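Local coordinates for protein L-threonine-O-3-phosphate decarboxylase (Porphyromonas gingivalis, PDB 3FKD) that probably binds pyridoxal 5'-phosphate and is thought to decarboxylate L-threonine-O-3-phosphate, using the fold of class I and II aminotransferases, at residues 168-176 against 247-255; 195-206 against 228-239. All coordinates share one frame; numbering follows the deposited sequence.

Interaction 1: residues 168-176 against 247-255; sequences SYVSFTTEE and TLPIRKWQR
Leu-248 sets CD1 3.4 Å from Ser-171 OG and against CE2 of Phe-172, where the loop after strand 162-166 meets the start of helix 250-266 in this aminotransferase-type fold. Pro-249, whose ring restrains phi, forms the centre of an inverse gamma turn and occupies the N-cap. Ile-250 then turns CG1 anti to its backbone N (chi1 -169°), which carries CD1 to 3.5 Å from Phe-172 C; a branched aliphatic chain suits this cover over a peptide group. From the exposed side Arg-251 crosses Thr-174 at about a right angle, its NH2 coming closest to Thr-174 CG2, with OG1 over the rim of one guanidinium face. Trp-253 lies on the buried side. Its CZ3 sits over one face of the Phe-172 ring, the planes inclined at 58°, while Tyr-169 CD1 covers the opposite face, so the phenyl group is held between two aromatic neighbours. The indole NE1 is satisfied by Thr-322 O. One turn on from Ile-250, the extended Gln-254 chain delivers NE2 to Thr-174 OG1 in a short, nearly straight bond of 2.6 Å lying in the amide plane. One residue before Thr-174, Thr-173 OG1 accepts from Glu-175 N at 3.1 Å, an ST turn.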
loop_
_atom_site.group_PDB
_atom_site.type_symbol
_atom_site.label_atom_id
_atom_site.label_comp_id
_atom_site.label_asym_id
_atom_site.label_seq_id
_atom_site.Cartn_x
_atom_site.Cartn_y
_atom_site.Cartn_z
ATOM N N SER A 168 5.151 -13.260 11.147
ATOM C CA SER A 168 3.834 -13.439 10.575
ATOM C C SER A 168 3.101 -14.610 11.180
ATOM O O SER A 168 1.882 -14.616 11.229
ATOM C CB SER A 168 3.904 -13.651 9.063
ATOM O OG SER A 168 4.252 -12.469 8.378
ATOM N N TYR A 169 3.862 -15.624 11.591
ATOM C CA TYR A 169 3.336 -16.923 12.014
ATOM C C TYR A 169 3.618 -17.186 13.477
ATOM O O TYR A 169 3.512 -18.327 13.938
ATOM C CB TYR A 169 3.957 -18.050 11.185
ATOM C CG TYR A 169 3.825 -17.869 9.701
ATOM C CD1 TYR A 169 2.619 -18.132 9.042
ATOM C CD2 TYR A 169 4.909 -17.436 8.949
ATOM C CE1 TYR A 169 2.504 -17.959 7.668
ATOM C CE2 TYR A 169 4.803 -17.254 7.580
ATOM C CZ TYR A 169 3.607 -17.513 6.942
ATOM O OH TYR A 169 3.536 -17.318 5.584
ATOM N N VAL A 170 3.958 -16.134 14.209
ATOM C CA VAL A 170 4.316 -16.276 15.597
ATOM C C VAL A 170 3.170 -16.914 16.376
ATOM O O VAL A 170 3.397 -17.540 17.389
ATOM C CB VAL A 170 4.703 -14.940 16.226
ATOM C CG1 VAL A 170 3.509 -14.308 16.921
ATOM C CG2 VAL A 170 5.836 -15.145 17.199
ATOM N N SER A 171 1.940 -16.791 15.895
ATOM C CA SER A 171 0.831 -17.443 16.571
ATOM C C SER A 171 0.445 -18.870 16.036
ATOM O O SER A 171 -0.458 -19.535 16.570
ATOM C CB SER A 171 -0.379 -16.470 16.662
ATOM O OG SER A 171 -1.245 -16.682 15.566
ATOM N N PHE A 172 1.140 -19.333 15.001
ATOM C CA PHE A 172 0.948 -20.676 14.435
ATOM C C PHE A 172 1.797 -21.714 15.192
ATOM O O PHE A 172 2.142 -22.728 14.656
ATOM C CB PHE A 172 1.368 -20.720 12.946
ATOM C CG PHE A 172 0.461 -19.953 12.011
ATOM C CD1 PHE A 172 0.265 -20.400 10.718
ATOM C CD2 PHE A 172 -0.177 -18.783 12.417
ATOM C CE1 PHE A 172 -0.546 -19.711 9.843
ATOM C CE2 PHE A 172 -0.998 -18.080 11.555
ATOM C CZ PHE A 172 -1.191 -18.536 10.269
ATOM N N THR A 173 2.153 -21.401 16.430
ATOM C CA THR A 173 2.939 -22.273 17.277
ATOM C C THR A 173 2.578 -22.088 18.759
ATOM O O THR A 173 2.236 -20.973 19.217
ATOM C CB THR A 173 4.451 -22.048 17.144
ATOM O OG1 THR A 173 5.130 -23.013 17.951
ATOM C CG2 THR A 173 4.843 -20.657 17.662
ATOM N N THR A 174 2.693 -23.210 19.474
ATOM C CA THR A 174 2.458 -23.393 20.907
ATOM C C THR A 174 3.673 -22.995 21.731
ATOM O O THR A 174 3.571 -22.732 22.921
ATOM C CB THR A 174 2.263 -24.909 21.155
ATOM O OG1 THR A 174 0.965 -25.315 20.704
ATOM C CG2 THR A 174 2.459 -25.283 22.626
ATOM N N GLU A 175 4.835 -22.994 21.087
ATOM C CA GLU A 175 6.107 -22.830 21.779
ATOM C C GLU A 175 6.384 -21.378 22.148
ATOM O O GLU A 175 5.585 -20.479 21.845
ATOM C CB GLU A 175 7.241 -23.370 20.914
ATOM C CG GLU A 175 6.967 -24.782 20.335
ATOM C CD GLU A 175 7.717 -25.893 21.055
ATOM O OE1 GLU A 175 7.469 -26.105 22.266
ATOM O OE2 GLU A 175 8.545 -26.568 20.397
ATOM N N GLU A 176 7.501 -21.149 22.825
ATOM C CA GLU A 176 7.799 -19.816 23.331
ATOM C C GLU A 176 8.416 -18.964 22.264
ATOM O O GLU A 176 9.440 -19.315 21.696
ATOM C CB GLU A 176 8.769 -19.879 24.497
ATOM C CG GLU A 176 8.122 -20.104 25.819
ATOM C CD GLU A 176 8.951 -19.521 26.914
ATOM O OE1 GLU A 176 9.673 -20.325 27.560
ATOM O OE2 GLU A 176 8.889 -18.264 27.097
ATOM N N THR A 247 -8.240 -14.935 18.910
ATOM C CA THR A 247 -7.295 -15.974 19.308
ATOM C C THR A 247 -7.449 -17.240 18.446
ATOM O O THR A 247 -8.557 -17.693 18.157
ATOM C CB THR A 247 -7.499 -16.322 20.767
ATOM O OG1 THR A 247 -7.022 -15.224 21.559
ATOM C CG2 THR A 247 -6.788 -17.655 21.139
ATOM N N LEU A 248 -6.331 -17.798 18.033
ATOM C CA LEU A 248 -6.348 -18.852 17.029
ATOM C C LEU A 248 -6.311 -20.221 17.705
ATOM O O LEU A 248 -5.541 -20.410 18.643
ATOM C CB LEU A 248 -5.116 -18.661 16.130
ATOM C CG LEU A 248 -4.899 -19.362 14.801
ATOM C CD1 LEU A 248 -3.583 -18.819 14.300
ATOM C CD2 LEU A 248 -4.848 -20.900 14.950
ATOM N N PRO A 249 -7.123 -21.184 17.239
ATOM C CA PRO A 249 -7.115 -22.488 17.922
ATOM C C PRO A 249 -5.920 -23.310 17.484
ATOM O O PRO A 249 -6.071 -24.213 16.654
ATOM C CB PRO A 249 -8.411 -23.160 17.436
ATOM C CG PRO A 249 -8.892 -22.359 16.262
ATOM C CD PRO A 249 -7.908 -21.231 16.002
ATOM N N ILE A 250 -4.749 -23.000 18.027
ATOM C CA ILE A 250 -3.517 -23.579 17.538
ATOM C C ILE A 250 -3.287 -25.047 17.948
ATOM O O ILE A 250 -2.683 -25.786 17.180
ATOM C CB ILE A 250 -2.278 -22.722 17.868
ATOM C CG1 ILE A 250 -1.061 -23.253 17.094
ATOM C CG2 ILE A 250 -2.011 -22.704 19.361
ATOM C CD1 ILE A 250 -1.291 -23.399 15.626
ATOM N N ARG A 251 -3.761 -25.475 19.121
ATOM C CA ARG A 251 -3.571 -26.878 19.507
ATOM C C ARG A 251 -4.377 -27.772 18.596
ATOM O O ARG A 251 -3.868 -28.735 18.028
ATOM C CB ARG A 251 -3.947 -27.152 20.957
ATOM C CG ARG A 251 -3.001 -26.518 21.919
ATOM C CD ARG A 251 -2.783 -27.357 23.161
ATOM N NE ARG A 251 -1.441 -27.117 23.692
ATOM C CZ ARG A 251 -1.019 -25.946 24.180
ATOM N NH1 ARG A 251 -1.845 -24.891 24.228
ATOM N NH2 ARG A 251 0.236 -25.835 24.620
ATOM N N LYS A 252 -5.631 -27.416 18.419
ATOM C CA LYS A 252 -6.481 -28.206 17.567
ATOM C C LYS A 252 -5.988 -28.239 16.081
ATOM O O LYS A 252 -6.035 -29.269 15.408
ATOM C CB LYS A 252 -7.920 -27.723 17.771
ATOM C CG LYS A 252 -8.869 -27.986 16.652
ATOM C CD LYS A 252 -8.943 -26.778 15.706
ATOM C CE LYS A 252 -10.238 -26.853 14.935
ATOM N NZ LYS A 252 -11.326 -27.471 15.823
ATOM N N TRP A 253 -5.486 -27.122 15.576
ATOM C CA TRP A 253 -4.919 -27.102 14.232
ATOM C C TRP A 253 -3.640 -27.966 14.102
ATOM O O TRP A 253 -3.452 -28.685 13.132
ATOM C CB TRP A 253 -4.588 -25.666 13.862
ATOM C CG TRP A 253 -4.505 -25.402 12.382
ATOM C CD1 TRP A 253 -4.929 -26.215 11.360
ATOM C CD2 TRP A 253 -4.017 -24.201 11.768
ATOM N NE1 TRP A 253 -4.699 -25.606 10.150
ATOM C CE2 TRP A 253 -4.165 -24.358 10.372
ATOM C CE3 TRP A 253 -3.486 -22.997 12.264
ATOM C CZ2 TRP A 253 -3.790 -23.356 9.466
ATOM C CZ3 TRP A 253 -3.105 -22.020 11.369
ATOM C CH2 TRP A 253 -3.255 -22.203 9.979
ATOM N N GLN A 254 -2.764 -27.835 15.085
ATOM C CA GLN A 254 -1.476 -28.495 15.164
ATOM C C GLN A 254 -1.731 -29.996 15.208
ATOM O O GLN A 254 -1.078 -30.774 14.532
ATOM C CB GLN A 254 -0.822 -28.031 16.466
ATOM C CG GLN A 254 0.660 -28.019 16.586
ATOM C CD GLN A 254 1.107 -27.019 17.675
ATOM O OE1 GLN A 254 1.958 -26.121 17.446
ATOM N NE2 GLN A 254 0.493 -27.145 18.860
ATOM N N ARG A 255 -2.722 -30.394 15.991
ATOM C CA ARG A 255 -3.032 -31.786 16.163
ATOM C C ARG A 255 -3.739 -32.407 14.939
ATOM O O ARG A 255 -3.467 -33.540 14.586
ATOM C CB ARG A 255 -3.734 -31.993 17.536
ATOM C CG ARG A 255 -4.954 -32.835 17.591
ATOM C CD ARG A 255 -5.475 -32.899 19.013
ATOM N NE ARG A 255 -6.587 -31.973 19.310
ATOM C CZ ARG A 255 -7.824 -32.083 18.806
ATOM N NH1 ARG A 255 -8.118 -33.058 17.940
ATOM N NH2 ARG A 255 -8.773 -31.213 19.149
#

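Interaction 2: residues 195-206 against 228-239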
loop_
_atom_site.group_PDB
_atom_site.type_symbol
_atom_site.label_atom_id
_atom_site.label_comp_id
_atom_site.label_asym_id
_atom_site.label_seq_id
_atom_site.Cartn_x
_atom_site.Cartn_y
_atom_site.Cartn_z
ATOM N N PHE A 195 -1.167 -8.917 9.870
ATOM C CA PHE A 195 -2.572 -9.084 10.144
ATOM C C PHE A 195 -3.158 -9.990 9.084
ATOM O O PHE A 195 -4.277 -10.462 9.218
ATOM C CB PHE A 195 -3.306 -7.723 10.202
ATOM C CG PHE A 195 -3.138 -6.985 11.523
ATOM C CD1 PHE A 195 -4.040 -7.177 12.574
ATOM C CD2 PHE A 195 -2.104 -6.079 11.705
ATOM C CE1 PHE A 195 -3.881 -6.533 13.789
ATOM C CE2 PHE A 195 -1.943 -5.420 12.912
ATOM C CZ PHE A 195 -2.825 -5.642 13.944
ATOM N N SER A 196 -2.398 -10.245 8.024
ATOM C CA SER A 196 -2.919 -11.100 6.956
ATOM C C SER A 196 -3.147 -12.556 7.365
ATOM O O SER A 196 -4.156 -13.139 6.993
ATOM C CB SER A 196 -2.016 -11.117 5.719
ATOM O OG SER A 196 -1.323 -9.928 5.517
ATOM N N HIS A 197 -2.179 -13.138 8.084
ATOM C CA HIS A 197 -2.098 -14.597 8.264
ATOM C C HIS A 197 -2.934 -15.119 9.418
ATOM O O HIS A 197 -3.769 -15.980 9.203
ATOM C CB HIS A 197 -0.655 -15.045 8.445
ATOM C CG HIS A 197 0.250 -14.595 7.344
ATOM N ND1 HIS A 197 0.351 -15.260 6.135
ATOM C CD2 HIS A 197 1.101 -13.552 7.273
ATOM C CE1 HIS A 197 1.216 -14.635 5.370
ATOM N NE2 HIS A 197 1.689 -13.597 6.038
ATOM N N ALA A 198 -2.695 -14.567 10.618
ATOM C CA ALA A 198 -3.341 -15.012 11.860
ATOM C C ALA A 198 -4.818 -14.698 11.864
ATOM O O ALA A 198 -5.575 -15.357 12.556
ATOM C CB ALA A 198 -2.661 -14.421 13.112
ATOM N N TYR A 199 -5.225 -13.719 11.063
ATOM C CA TYR A 199 -6.605 -13.219 11.116
ATOM C C TYR A 199 -7.384 -13.255 9.819
ATOM O O TYR A 199 -8.515 -12.764 9.788
ATOM C CB TYR A 199 -6.680 -11.817 11.696
ATOM C CG TYR A 199 -5.795 -11.599 12.886
ATOM C CD1 TYR A 199 -6.066 -12.220 14.120
ATOM C CD2 TYR A 199 -4.691 -10.739 12.799
ATOM C CE1 TYR A 199 -5.237 -12.005 15.226
ATOM C CE2 TYR A 199 -3.873 -10.509 13.883
ATOM C CZ TYR A 199 -4.144 -11.146 15.093
ATOM O OH TYR A 199 -3.310 -10.892 16.146
ATOM N N GLY A 200 -6.804 -13.839 8.771
ATOM C CA GLY A 200 -7.540 -14.099 7.550
ATOM C C GLY A 200 -7.873 -12.856 6.766
ATOM O O GLY A 200 -8.819 -12.837 5.991
ATOM N N ILE A 201 -7.097 -11.797 6.967
ATOM C CA ILE A 201 -7.342 -10.571 6.233
ATOM C C ILE A 201 -6.165 -10.072 5.361
ATOM O O ILE A 201 -5.755 -8.909 5.431
ATOM C CB ILE A 201 -7.990 -9.514 7.111
ATOM C CG1 ILE A 201 -7.187 -9.338 8.394
ATOM C CG2 ILE A 201 -9.413 -9.972 7.453
ATOM C CD1 ILE A 201 -7.182 -7.943 8.915
ATOM N N PRO A 202 -5.687 -10.957 4.477
ATOM C CA PRO A 202 -4.629 -10.654 3.511
ATOM C C PRO A 202 -4.987 -9.494 2.552
ATOM O O PRO A 202 -4.104 -8.742 2.158
ATOM C CB PRO A 202 -4.481 -11.966 2.704
ATOM C CG PRO A 202 -5.565 -12.850 3.121
ATOM C CD PRO A 202 -6.413 -12.198 4.154
ATOM N N GLY A 203 -6.264 -9.371 2.196
ATOM C CA GLY A 203 -6.719 -8.333 1.297
ATOM C C GLY A 203 -6.747 -6.913 1.861
ATOM O O GLY A 203 -6.791 -5.965 1.108
ATOM N N LEU A 204 -6.705 -6.776 3.178
ATOM C CA LEU A 204 -6.672 -5.490 3.827
ATOM C C LEU A 204 -5.310 -4.823 3.798
ATOM O O LEU A 204 -5.223 -3.606 3.916
ATOM C CB LEU A 204 -7.149 -5.617 5.272
ATOM C CG LEU A 204 -8.525 -5.072 5.641
ATOM C CD1 LEU A 204 -9.340 -4.910 4.386
ATOM C CD2 LEU A 204 -9.232 -6.001 6.645
ATOM N N ARG A 205 -4.257 -5.617 3.628
ATOM C CA ARG A 205 -2.875 -5.105 3.567
ATOM C C ARG A 205 -2.474 -4.314 4.782
ATOM O O ARG A 205 -2.332 -3.129 4.693
ATOM C CB ARG A 205 -2.650 -4.237 2.322
ATOM C CG ARG A 205 -3.245 -4.829 1.009
ATOM C CD ARG A 205 -2.781 -6.292 0.644
ATOM N NE ARG A 205 -1.339 -6.426 0.577
ATOM C CZ ARG A 205 -0.601 -7.212 1.364
ATOM N NH1 ARG A 205 -1.168 -7.984 2.289
ATOM N NH2 ARG A 205 0.724 -7.245 1.210
ATOM N N ILE A 206 -2.264 -4.963 5.917
ATOM C CA ILE A 206 -1.847 -4.230 7.088
ATOM C C ILE A 206 -0.841 -5.093 7.912
ATOM O O ILE A 206 -0.969 -6.316 7.962
ATOM C CB ILE A 206 -3.087 -3.606 7.837
ATOM C CG1 ILE A 206 -2.678 -2.498 8.806
ATOM C CG2 ILE A 206 -4.044 -4.646 8.500
ATOM C CD1 ILE A 206 -1.630 -2.876 9.771
ATOM N N VAL A 228 -1.175 3.487 4.761
ATOM C CA VAL A 228 -2.043 2.469 5.366
ATOM C C VAL A 228 -3.514 2.867 5.249
ATOM O O VAL A 228 -3.937 3.862 5.845
ATOM C CB VAL A 228 -1.686 2.215 6.866
ATOM C CG1 VAL A 228 -2.517 1.115 7.415
ATOM C CG2 VAL A 228 -0.196 1.871 7.006
ATOM N N ASN A 229 -4.280 2.096 4.487
ATOM C CA ASN A 229 -5.646 2.472 4.193
ATOM C C ASN A 229 -6.596 2.365 5.415
ATOM O O ASN A 229 -6.295 1.675 6.406
ATOM C CB ASN A 229 -6.177 1.696 2.975
ATOM C CG ASN A 229 -6.414 0.211 3.273
ATOM O OD1 ASN A 229 -7.436 -0.151 3.858
ATOM N ND2 ASN A 229 -5.442 -0.647 2.902
ATOM N N ALA A 230 -7.729 3.065 5.305
ATOM C CA ALA A 230 -8.619 3.396 6.431
ATOM C C ALA A 230 -9.331 2.215 7.020
ATOM O O ALA A 230 -9.420 2.095 8.227
ATOM C CB ALA A 230 -9.667 4.489 6.020
ATOM N N LEU A 231 -9.855 1.355 6.158
ATOM C CA LEU A 231 -10.555 0.159 6.590
ATOM C C LEU A 231 -9.604 -0.777 7.283
ATOM O O LEU A 231 -10.008 -1.435 8.232
ATOM C CB LEU A 231 -11.149 -0.575 5.410
ATOM C CG LEU A 231 -12.413 0.029 4.833
ATOM C CD1 LEU A 231 -12.716 -0.725 3.539
ATOM C CD2 LEU A 231 -13.610 0.009 5.850
ATOM N N ALA A 232 -8.364 -0.858 6.797
ATOM C CA ALA A 232 -7.356 -1.715 7.427
ATOM C C ALA A 232 -7.053 -1.239 8.826
ATOM O O ALA A 232 -6.899 -2.057 9.742
ATOM C CB ALA A 232 -6.044 -1.820 6.583
ATOM N N ILE A 233 -6.963 0.075 8.997
ATOM C CA ILE A 233 -6.677 0.658 10.309
ATOM C C ILE A 233 -7.799 0.230 11.261
ATOM O O ILE A 233 -7.570 -0.121 12.418
ATOM C CB ILE A 233 -6.492 2.235 10.254
ATOM C CG1 ILE A 233 -5.023 2.599 9.955
ATOM C CG2 ILE A 233 -6.833 2.860 11.559
ATOM C CD1 ILE A 233 -4.826 3.870 9.096
ATOM N N GLU A 234 -8.998 0.212 10.699
ATOM C CA GLU A 234 -10.228 -0.047 11.409
ATOM C C GLU A 234 -10.364 -1.543 11.795
ATOM O O GLU A 234 -10.752 -1.864 12.916
ATOM C CB GLU A 234 -11.388 0.455 10.543
ATOM C CG GLU A 234 -12.739 0.354 11.153
ATOM C CD GLU A 234 -12.998 1.325 12.318
ATOM O OE1 GLU A 234 -12.188 2.224 12.571
ATOM O OE2 GLU A 234 -14.052 1.171 12.981
ATOM N N ALA A 235 -9.994 -2.436 10.879
ATOM C CA ALA A 235 -9.960 -3.865 11.163
ATOM C C ALA A 235 -8.977 -4.172 12.273
ATOM O O ALA A 235 -9.293 -4.906 13.218
ATOM C CB ALA A 235 -9.608 -4.658 9.914
ATOM N N ALA A 236 -7.784 -3.607 12.167
ATOM C CA ALA A 236 -6.748 -3.836 13.172
ATOM C C ALA A 236 -7.144 -3.371 14.570
ATOM O O ALA A 236 -6.903 -4.089 15.546
ATOM C CB ALA A 236 -5.402 -3.206 12.747
ATOM N N LYS A 237 -7.716 -2.173 14.655
ATOM C CA LYS A 237 -8.210 -1.622 15.917
ATOM C C LYS A 237 -9.197 -2.573 16.604
ATOM O O LYS A 237 -9.133 -2.793 17.812
ATOM C CB LYS A 237 -8.882 -0.263 15.670
ATOM C CG LYS A 237 -7.954 0.896 15.865
ATOM C CD LYS A 237 -8.514 2.168 15.269
ATOM C CE LYS A 237 -7.467 3.301 15.286
ATOM N NZ LYS A 237 -7.911 4.519 14.592
ATOM N N PHE A 238 -10.104 -3.136 15.812
ATOM C CA PHE A 238 -11.066 -4.136 16.270
ATOM C C PHE A 238 -10.416 -5.450 16.775
ATOM O O PHE A 238 -10.711 -5.919 17.872
ATOM C CB PHE A 238 -12.077 -4.431 15.159
ATOM C CG PHE A 238 -13.309 -5.116 15.651
ATOM C CD1 PHE A 238 -13.509 -6.458 15.419
ATOM C CD2 PHE A 238 -14.260 -4.425 16.362
ATOM C CE1 PHE A 238 -14.647 -7.086 15.873
ATOM C CE2 PHE A 238 -15.382 -5.056 16.822
ATOM C CZ PHE A 238 -15.577 -6.379 16.577
ATOM N N ILE A 239 -9.533 -6.036 15.972
ATOM C CA ILE A 239 -8.782 -7.211 16.432
ATOM C C ILE A 239 -8.051 -6.960 17.776
ATOM O O ILE A 239 -8.091 -7.813 18.678
ATOM C CB ILE A 239 -7.807 -7.717 15.350
ATOM C CG1 ILE A 239 -8.612 -8.291 14.168
ATOM C CG2 ILE A 239 -6.770 -8.713 15.947
ATOM C CD1 ILE A 239 -7.903 -8.215 12.790
#
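Tyr-199 lays one face of its ring over Ile-239, whose CG2 stands 3.8 Å from the ring centroid in a CH-pi contact; Ala-198 CB covers the opposite face. While CG2 of Ile-239, anti to the backbone N, takes the tyrosine face, CG1, anti to the carbonyl carbon, carries CD1 to Ile-201 CD1, tip to tip at 4.0 Å, and to the edge of the Phe-195 ring. The face of that phenyl ring goes to Ala-236, with CB 3.9 Å from the centroid, a second CH-pi contact. Alanine suits this side of helix 230-241 because a bare methyl lets rings and branched chains come close to the backbone. Segment 195-206 links the antiparallel strands 189-194 and 207-210 of the large mixed sheet, and its sequence resembles the cofactor-lysine loop of fold type I pyridoxal-phosphate enzymes, with His-197 apparently at the lysine position. Gly-200, just after the weakly bonded helix 196-199, has a positive phi (71°), a conformation easiest without a side chain. Farther along, Leu-204 CD2 rests on Ala-235 CB at 3.6 Å, and Ala-232 CB fits between Leu-204 O and Ile-206 CB. Ile-206 CG1 also meets Val-228 CG1. Asn-229 is the N-cap, and its amide works in two directions: OD1 accepts from Ala-232 N, while ND2 donates to Leu-204 O at 3.1 Å with an N-H...O angle of 163°. Arg-205 NH1 folds back to Pro-202 O at 3.0 Å, while Arg-205 NE bonds Trp-226 O of the second subunit.

The centres of the two contacts lie about 19 Å apart, yet their first segments touch: Ser-168 CB packs 3.3 Å from His-197 CD2, and the rings of Tyr-169 and His-197 meet. Both of these segments lead out of neighbouring parallel strands of the large mixed sheet, 162-166 and 189-194. In sequence, both segments of interaction 2 fall between the two of interaction 1, and helix 230-241 is succeeded by helix 250-266. Interaction 1 joins the start of helix 250-266 to the loop after strand 162-166, while interaction 2 packs helix 230-241 on the connection between strands 189-194 and 207-210, close to the second subunit. Their meeting place at His-197 probably borders the cofactor site, as in relatives.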